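Local coordinates for protein triosephosphate isomerase (PDB 4O4V) that probably interconverts D-glyceraldehyde 3-phosphate and dihydroxyacetone phosphate, a step of glycolysis and gluconeogenesis, and works as a homodimer, at residues Ala144-Met149 and Arg190-Ala195. Residues are numbered along the deposited sequence; the frame is centred on the assembly and turned at random.
Sequences AQIEKM and RDILAA
Ile-146 and Ile-192 mark the nearest passage of two helical turns, their CA atoms 7.8 Å apart. Residues 144-149 form the last turns of helix 138-149, held by regular bonds such as Met-149 N to Gln-145 O (3.2 Å), while 190-195 lie within the longer helix 179-197, where Ala-194 N bonds Arg-190 O at 2.9 Å. These backbone bonds run within each helix, no hydrogen bond crosses between the segments, and the contact is purely apolar.

Both isoleucines turn their CB toward the facing helix and meet methyl to methyl, CG2 of Ile-146 lying 3.9 Å from CG2 of Ile-192, with the side chains obliquely crossed. In each, CG1 stands beside the backbone N (chi1 -63° in Ile-146 and -68° in Ile-192), which places CG2 on the far side from that nitrogen and directs it to the facing helix. Beta-branching suits this place: the methyl sits directly on CB, in a position fixed by chi1 alone. Leu-193 approaches differently. Its CB does not aim at the partner helix, but the chain is longer and gamma-branched; with CD1 anti to CA (chi2 178°), the other branch, CD2, comes to 4.2 Å from the same Ile-146 CG2. That one methyl thus packs against two neighbours on consecutive residues.

The pair joins adjacent helices of the TIM barrel's outer layer. Helix 138-149 is the crossover of the right-handed beta-alpha-beta unit joining strands 121-126 and 161-165; helix 179-197 follows strand 161-165. Beneath them, Ile-146 and Leu-193 both rest on Ile-163 of that strand. Ile-146 also reaches Cys-126 of strand 121-126, whereas Leu-193 packs on Trp-158, Val-205 and Ala-202, the last in helix 199-204, so the apolar seam continues into the layer between helices and barrel.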
loop_
_atom_site.group_PDB
_atom_site.type_symbol
_atom_site.label_atom_id
_atom_site.label_comp_id
_atom_site.label_asym_id
_atom_site.label_seq_id
_atom_site.Cartn_x
_atom_site.Cartn_y
_atom_site.Cartn_z
ATOM N N ALA A 144 12.620 -11.685 21.011
ATOM C CA ALA A 144 13.229 -10.464 20.521
ATOM C C ALA A 144 12.199 -9.615 19.786
ATOM O O ALA A 144 12.198 -8.394 19.917
ATOM C CB ALA A 144 14.419 -10.784 19.609
ATOM N N GLN A 145 11.334 -10.251 18.992
ATOM C CA GLN A 145 10.306 -9.509 18.269
ATOM C C GLN A 145 9.321 -8.848 19.233
ATOM O O GLN A 145 8.938 -7.679 19.055
ATOM C CB GLN A 145 9.552 -10.427 17.318
ATOM C CG GLN A 145 10.397 -10.968 16.174
ATOM C CD GLN A 145 9.567 -11.756 15.198
ATOM O OE1 GLN A 145 8.831 -12.675 15.594
ATOM N NE2 GLN A 145 9.638 -11.394 13.930
ATOM N N ILE A 146 8.854 -9.609 20.210
ATOM C CA ILE A 146 7.885 -9.077 21.186
ATOM C C ILE A 146 8.531 -7.996 22.047
ATOM O O ILE A 146 7.889 -6.994 22.369
ATOM C CB ILE A 146 7.281 -10.199 22.026
ATOM C CG1 ILE A 146 6.490 -11.188 21.150
ATOM C CG2 ILE A 146 6.411 -9.620 23.183
ATOM C CD1 ILE A 146 5.243 -10.646 20.528
ATOM N N GLU A 147 9.799 -8.155 22.393
ATOM C CA GLU A 147 10.502 -7.141 23.162
ATOM C C GLU A 147 10.715 -5.844 22.386
ATOM O O GLU A 147 10.839 -4.786 23.005
ATOM C CB GLU A 147 11.827 -7.699 23.697
ATOM C CG GLU A 147 11.660 -8.784 24.761
ATOM C CD GLU A 147 12.979 -9.364 25.233
ATOM O OE1 GLU A 147 13.683 -8.676 26.002
ATOM O OE2 GLU A 147 13.310 -10.511 24.868
ATOM N N LYS A 148 10.759 -5.894 21.060
ATOM C CA LYS A 148 10.761 -4.661 20.266
ATOM C C LYS A 148 9.380 -4.011 20.210
ATOM O O LYS A 148 9.268 -2.782 20.150
ATOM C CB LYS A 148 11.261 -4.939 18.840
ATOM N N MET A 149 8.334 -4.819 20.250
ATOM C CA MET A 149 6.967 -4.302 20.240
ATOM C C MET A 149 6.575 -3.631 21.563
ATOM O O MET A 149 5.932 -2.583 21.584
ATOM C CB MET A 149 5.983 -5.453 19.940
ATOM C CG MET A 149 4.524 -5.026 19.739
ATOM S SD MET A 149 3.254 -6.293 20.113
ATOM C CE MET A 149 3.388 -6.348 21.878
ATOM N N ARG A 190 2.685 -15.506 25.912
ATOM C CA ARG A 190 2.012 -15.064 27.133
ATOM C C ARG A 190 2.993 -14.944 28.284
ATOM O O ARG A 190 2.914 -13.984 29.062
ATOM C CB ARG A 190 0.858 -15.989 27.507
ATOM C CG ARG A 190 -0.135 -15.335 28.474
ATOM C CD ARG A 190 -1.381 -16.138 28.776
ATOM N NE ARG A 190 -2.048 -16.571 27.548
ATOM C CZ ARG A 190 -2.768 -15.794 26.737
ATOM N NH1 ARG A 190 -3.012 -14.554 26.991
ATOM N NH2 ARG A 190 -3.244 -16.327 25.598
ATOM N N ASP A 191 3.924 -15.881 28.382
ATOM C CA ASP A 191 4.914 -15.816 29.455
ATOM C C ASP A 191 5.900 -14.667 29.283
ATOM O O ASP A 191 6.345 -14.075 30.277
ATOM C CB ASP A 191 5.635 -17.143 29.589
ATOM C CG ASP A 191 4.768 -18.221 30.213
ATOM O OD1 ASP A 191 3.718 -17.903 30.833
ATOM O OD2 ASP A 191 5.167 -19.402 30.084
ATOM N N ILE A 192 6.253 -14.327 28.055
ATOM C CA ILE A 192 7.078 -13.146 27.825
ATOM C C ILE A 192 6.330 -11.891 28.314
ATOM O O ILE A 192 6.892 -11.034 29.001
ATOM C CB ILE A 192 7.435 -13.010 26.340
ATOM C CG1 ILE A 192 8.388 -14.127 25.894
ATOM C CG2 ILE A 192 8.041 -11.635 26.057
ATOM C CD1 ILE A 192 8.355 -14.414 24.406
ATOM N N LEU A 193 5.070 -11.754 27.913
ATOM C CA LEU A 193 4.273 -10.639 28.402
ATOM C C LEU A 193 4.250 -10.617 29.920
ATOM O O LEU A 193 4.449 -9.569 30.541
ATOM C CB LEU A 193 2.834 -10.690 27.883
ATOM C CG LEU A 193 2.662 -10.533 26.376
ATOM C CD1 LEU A 193 1.186 -10.667 26.043
ATOM C CD2 LEU A 193 3.198 -9.185 25.889
ATOM N N ALA A 194 4.014 -11.759 30.553
ATOM C CA ALA A 194 3.917 -11.778 32.000
ATOM C C ALA A 194 5.209 -11.302 32.641
ATOM O O ALA A 194 5.182 -10.518 33.598
ATOM C CB ALA A 194 3.547 -13.159 32.503
ATOM N N ALA A 195 6.339 -11.715 32.093
ATOM C CA ALA A 195 7.654 -11.400 32.661
ATOM C C ALA A 195 8.035 -9.949 32.412
ATOM O O ALA A 195 8.721 -9.337 33.257
ATOM C CB ALA A 195 8.701 -12.314 32.085
#